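Local coordinates for pollen-specific leucine-rich repeat extensin-like protein 1 (Arabidopsis thaliana, PDB 6TME), which probably binds secreted peptide signals through its leucine-rich repeat domain and links them to the pollen cell wall through its extensin-like part, at residues V298-S309 with S324-F335. Numbering follows the deposited sequence.
Sequences VTDNICKLPKLS and SCVPGSSQEKQF. With SO4 (sulfate ion), chain K.
Gln334 N donates a nearly straight hydrogen bond to Ser309 O (2.8 Å, 172°), joining the backbones where two neighbouring strands begin. At the other end of the contact, Cys303, in the short helix 300-303, is bonded to Cys325 through a disulfide whose chi3 is 108°. Val298 CG1 packs on Cys325 SG at 3.6 Å.

Lys333 spans the middle. Its chain is extended beyond CG and runs alongside Leu308 O, so that NZ reaches the end of helix 300-303 and the turn that follows. Lys333 NZ donates to Cys303 O at 3.1 Å and to Leu305 O at 2.5 Å, the second very short. It approaches Cys303 O from above the carbonyl plane, 36° out of it. Cut back to an alanine, the residue would no longer reach Cys303 O or Leu305 O, which would probably free the turn to shift and open a gap beside Leu308 O.

Phe335 lies between the lysine and the disulfide. Cys303 O sits at the edge of the Phe335 ring, near its plane, 3.8 Å from Phe335 CZ. Cys303 SG stands obliquely to the ring in a sulfur-aromatic contact, and the backbone C of Cys325 lies over one face, toward the rim.

On the outer side, Ser324 OG touches Asp300 CB at 3.2 Å. Ser324 N and OG both donate to one sulfate oxygen, O2, while Lys304 NZ makes a weak bond to O4. This sulfate probably comes from the crystallisation liquor.

The contact ties together the last turns of the leucine-rich repeat solenoid. Val298, Ile302 and Cys303 pack on Phe311 of strand 310-312. Ser309 bonds through its backbone to Glu285, and Gln334 to Phe311, continuing the parallel ladder from strand 286-288 through 310-312 to 334-336, its outermost strand at this end.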
loop_
_atom_site.group_PDB
_atom_site.type_symbol
_atom_site.label_atom_id
_atom_site.label_comp_id
_atom_site.label_asym_id
_atom_site.label_seq_id
_atom_site.Cartn_x
_atom_site.Cartn_y
_atom_site.Cartn_z
ATOM N N VAL A 298 8.737 -0.067 28.212
ATOM C CA VAL A 298 9.463 0.203 26.975
ATOM C C VAL A 298 10.935 0.306 27.353
ATOM O O VAL A 298 11.333 1.216 28.093
ATOM C CB VAL A 298 8.984 1.484 26.277
ATOM C CG1 VAL A 298 9.780 1.717 24.991
ATOM C CG2 VAL A 298 7.465 1.431 25.999
ATOM N N THR A 299 11.735 -0.629 26.856
ATOM C CA THR A 299 13.130 -0.811 27.230
ATOM C C THR A 299 14.051 -0.198 26.179
ATOM O O THR A 299 13.637 0.137 25.064
ATOM C CB THR A 299 13.444 -2.300 27.359
ATOM O OG1 THR A 299 13.297 -2.896 26.068
ATOM C CG2 THR A 299 12.460 -2.962 28.287
ATOM N N ASP A 300 15.332 -0.098 26.529
ATOM C CA ASP A 300 16.306 0.347 25.542
ATOM C C ASP A 300 16.695 -0.769 24.586
ATOM O O ASP A 300 17.416 -0.514 23.617
ATOM C CB ASP A 300 17.549 0.922 26.232
ATOM C CG ASP A 300 18.237 -0.079 27.121
ATOM O OD1 ASP A 300 17.617 -1.128 27.421
ATOM O OD2 ASP A 300 19.398 0.180 27.510
ATOM N N ASN A 301 16.249 -1.998 24.857
ATOM C CA ASN A 301 16.259 -3.046 23.847
ATOM C C ASN A 301 15.708 -2.507 22.534
ATOM O O ASN A 301 16.218 -2.815 21.449
ATOM C CB ASN A 301 15.414 -4.221 24.334
ATOM C CG ASN A 301 15.977 -5.545 23.935
ATOM O OD1 ASN A 301 17.140 -5.645 23.548
ATOM N ND2 ASN A 301 15.150 -6.590 24.027
ATOM N N ILE A 302 14.687 -1.664 22.629
ATOM C CA ILE A 302 13.980 -1.126 21.483
ATOM C C ILE A 302 14.422 0.301 21.172
ATOM O O ILE A 302 14.713 0.636 20.025
ATOM C CB ILE A 302 12.463 -1.211 21.755
ATOM C CG1 ILE A 302 12.038 -2.679 21.832
ATOM C CG2 ILE A 302 11.679 -0.444 20.725
ATOM C CD1 ILE A 302 10.721 -2.913 22.522
ATOM N N CYS A 303 14.515 1.146 22.196
ATOM C CA CYS A 303 14.788 2.562 21.995
ATOM C C CYS A 303 16.204 2.843 21.510
ATOM O O CYS A 303 16.462 3.958 21.037
ATOM C CB CYS A 303 14.512 3.331 23.283
ATOM S SG CYS A 303 12.754 3.261 23.774
ATOM N N LYS A 304 17.122 1.874 21.586
ATOM C CA LYS A 304 18.475 2.095 21.093
ATOM C C LYS A 304 18.762 1.337 19.802
ATOM O O LYS A 304 19.926 1.184 19.426
ATOM C CB LYS A 304 19.491 1.765 22.184
ATOM C CG LYS A 304 19.615 2.965 23.118
ATOM C CD LYS A 304 20.202 2.693 24.494
ATOM C CE LYS A 304 21.639 2.238 24.449
ATOM N NZ LYS A 304 22.318 2.610 25.724
ATOM N N LEU A 305 17.719 0.882 19.107
ATOM C CA LEU A 305 17.897 0.308 17.782
ATOM C C LEU A 305 18.613 1.314 16.879
ATOM O O LEU A 305 18.331 2.516 16.938
ATOM C CB LEU A 305 16.544 -0.090 17.197
ATOM C CG LEU A 305 15.890 -1.357 17.775
ATOM C CD1 LEU A 305 14.403 -1.409 17.472
ATOM C CD2 LEU A 305 16.560 -2.623 17.265
ATOM N N PRO A 306 19.546 0.859 16.038
ATOM C CA PRO A 306 20.513 1.796 15.426
ATOM C C PRO A 306 19.930 2.760 14.404
ATOM O O PRO A 306 20.411 3.896 14.300
ATOM C CB PRO A 306 21.527 0.854 14.771
ATOM C CG PRO A 306 20.736 -0.404 14.508
ATOM C CD PRO A 306 19.818 -0.542 15.680
ATOM N N LYS A 307 18.946 2.346 13.610
ATOM C CA LYS A 307 18.388 3.234 12.600
ATOM C C LYS A 307 17.078 3.867 13.042
ATOM O O LYS A 307 16.500 4.663 12.289
ATOM C CB LYS A 307 18.209 2.480 11.276
ATOM C CG LYS A 307 19.567 2.152 10.615
ATOM C CD LYS A 307 19.402 1.307 9.352
ATOM C CE LYS A 307 18.557 2.037 8.299
ATOM N NZ LYS A 307 18.060 1.155 7.197
ATOM N N LEU A 308 16.624 3.563 14.257
ATOM C CA LEU A 308 15.332 4.035 14.735
ATOM C C LEU A 308 15.394 5.529 14.991
ATOM O O LEU A 308 16.127 5.973 15.872
ATOM C CB LEU A 308 14.953 3.288 16.004
ATOM C CG LEU A 308 13.698 3.858 16.662
ATOM C CD1 LEU A 308 12.489 3.801 15.702
ATOM C CD2 LEU A 308 13.429 3.108 17.951
ATOM N N SER A 309 14.622 6.316 14.245
ATOM C CA SER A 309 14.671 7.760 14.412
ATOM C C SER A 309 13.365 8.387 14.893
ATOM O O SER A 309 13.391 9.523 15.373
ATOM C CB SER A 309 15.118 8.434 13.101
ATOM O OG SER A 309 14.099 8.449 12.123
ATOM N N SER A 324 16.527 6.131 27.902
ATOM C CA SER A 324 16.804 6.435 26.506
ATOM C C SER A 324 15.548 6.437 25.642
ATOM O O SER A 324 15.643 6.763 24.460
ATOM C CB SER A 324 17.832 5.452 25.951
ATOM O OG SER A 324 17.391 4.121 26.133
ATOM N N CYS A 325 14.382 6.112 26.202
ATOM C CA CYS A 325 13.096 6.234 25.516
ATOM C C CYS A 325 12.415 7.566 25.752
ATOM O O CYS A 325 11.301 7.765 25.260
ATOM C CB CYS A 325 12.124 5.149 25.979
ATOM S SG CYS A 325 12.762 3.526 25.826
ATOM N N VAL A 326 13.022 8.456 26.521
ATOM C CA VAL A 326 12.301 9.634 26.997
ATOM C C VAL A 326 12.320 10.695 25.902
ATOM O O VAL A 326 13.396 11.005 25.363
ATOM C CB VAL A 326 12.921 10.151 28.295
ATOM C CG1 VAL A 326 12.265 11.464 28.743
ATOM C CG2 VAL A 326 12.762 9.107 29.377
ATOM N N PRO A 327 11.173 11.242 25.535
ATOM C CA PRO A 327 11.161 12.321 24.546
ATOM C C PRO A 327 11.902 13.538 25.086
ATOM O O PRO A 327 12.005 13.747 26.297
ATOM C CB PRO A 327 9.665 12.607 24.338
ATOM C CG PRO A 327 8.934 11.390 24.937
ATOM C CD PRO A 327 9.827 10.902 26.036
ATOM N N GLY A 328 12.451 14.328 24.166
ATOM C CA GLY A 328 13.346 15.426 24.494
ATOM C C GLY A 328 14.733 15.026 24.968
ATOM O O GLY A 328 15.537 15.910 25.259
ATOM N N SER A 329 15.036 13.733 25.084
ATOM C CA SER A 329 16.309 13.278 25.637
ATOM C C SER A 329 17.395 13.116 24.588
ATOM O O SER A 329 18.575 13.088 24.942
ATOM C CB SER A 329 16.127 11.936 26.349
ATOM O OG SER A 329 15.969 10.874 25.401
ATOM N N SER A 330 17.038 12.980 23.318
ATOM C CA SER A 330 18.018 12.709 22.284
ATOM C C SER A 330 17.883 13.745 21.176
ATOM O O SER A 330 16.772 14.185 20.849
ATOM C CB SER A 330 17.847 11.289 21.725
ATOM O OG SER A 330 18.364 11.187 20.413
ATOM N N GLN A 331 19.015 14.137 20.604
ATOM C CA GLN A 331 18.994 15.012 19.440
ATOM C C GLN A 331 18.852 14.249 18.132
ATOM O O GLN A 331 18.605 14.876 17.100
ATOM C CB GLN A 331 20.264 15.869 19.396
ATOM C CG GLN A 331 20.579 16.510 20.734
ATOM C CD GLN A 331 21.767 17.449 20.683
ATOM O OE1 GLN A 331 22.295 17.752 19.611
ATOM N NE2 GLN A 331 22.193 17.915 21.844
ATOM N N GLU A 332 18.996 12.921 18.151
ATOM C CA GLU A 332 18.892 12.111 16.943
ATOM C C GLU A 332 17.590 11.341 16.845
ATOM O O GLU A 332 17.166 11.011 15.738
ATOM C CB GLU A 332 20.041 11.096 16.852
ATOM C CG GLU A 332 21.412 11.680 16.565
ATOM C CD GLU A 332 22.137 12.083 17.832
ATOM O OE1 GLU A 332 22.650 13.220 17.886
ATOM O OE2 GLU A 332 22.181 11.269 18.780
ATOM N N LYS A 333 16.953 11.045 17.967
ATOM C CA LYS A 333 15.824 10.136 17.999
ATOM C C LYS A 333 14.616 10.864 18.555
ATOM O O LYS A 333 14.700 11.503 19.605
ATOM C CB LYS A 333 16.148 8.901 18.835
ATOM C CG LYS A 333 17.273 8.087 18.229
ATOM C CD LYS A 333 17.358 6.720 18.862
ATOM C CE LYS A 333 18.289 5.837 18.075
ATOM N NZ LYS A 333 18.074 4.426 18.458
ATOM N N GLN A 334 13.507 10.781 17.836
ATOM C CA GLN A 334 12.256 11.388 18.241
ATOM C C GLN A 334 11.381 10.333 18.905
ATOM O O GLN A 334 11.162 9.253 18.344
ATOM C CB GLN A 334 11.542 11.994 17.038
ATOM C CG GLN A 334 10.312 12.797 17.388
ATOM C CD GLN A 334 10.641 14.005 18.245
ATOM O OE1 GLN A 334 10.242 14.087 19.411
ATOM N NE2 GLN A 334 11.378 14.948 17.672
ATOM N N PHE A 335 10.895 10.649 20.101
ATOM C CA PHE A 335 10.013 9.788 20.864
ATOM C C PHE A 335 8.735 10.540 21.197
ATOM O O PHE A 335 8.678 11.768 21.140
ATOM C CB PHE A 335 10.682 9.288 22.145
ATOM C CG PHE A 335 11.951 8.532 21.902
ATOM C CD1 PHE A 335 11.914 7.237 21.389
ATOM C CD2 PHE A 335 13.187 9.113 22.175
ATOM C CE1 PHE A 335 13.087 6.522 21.170
ATOM C CE2 PHE A 335 14.366 8.402 21.954
ATOM C CZ PHE A 335 14.316 7.101 21.442
HETATM S S SO4 K . 19.617 3.674 29.114
HETATM O O1 SO4 K . 20.314 4.893 28.701
HETATM O O2 SO4 K . 18.174 3.905 29.113
HETATM O O3 SO4 K . 20.040 3.319 30.468
HETATM O O4 SO4 K . 19.949 2.581 28.202
#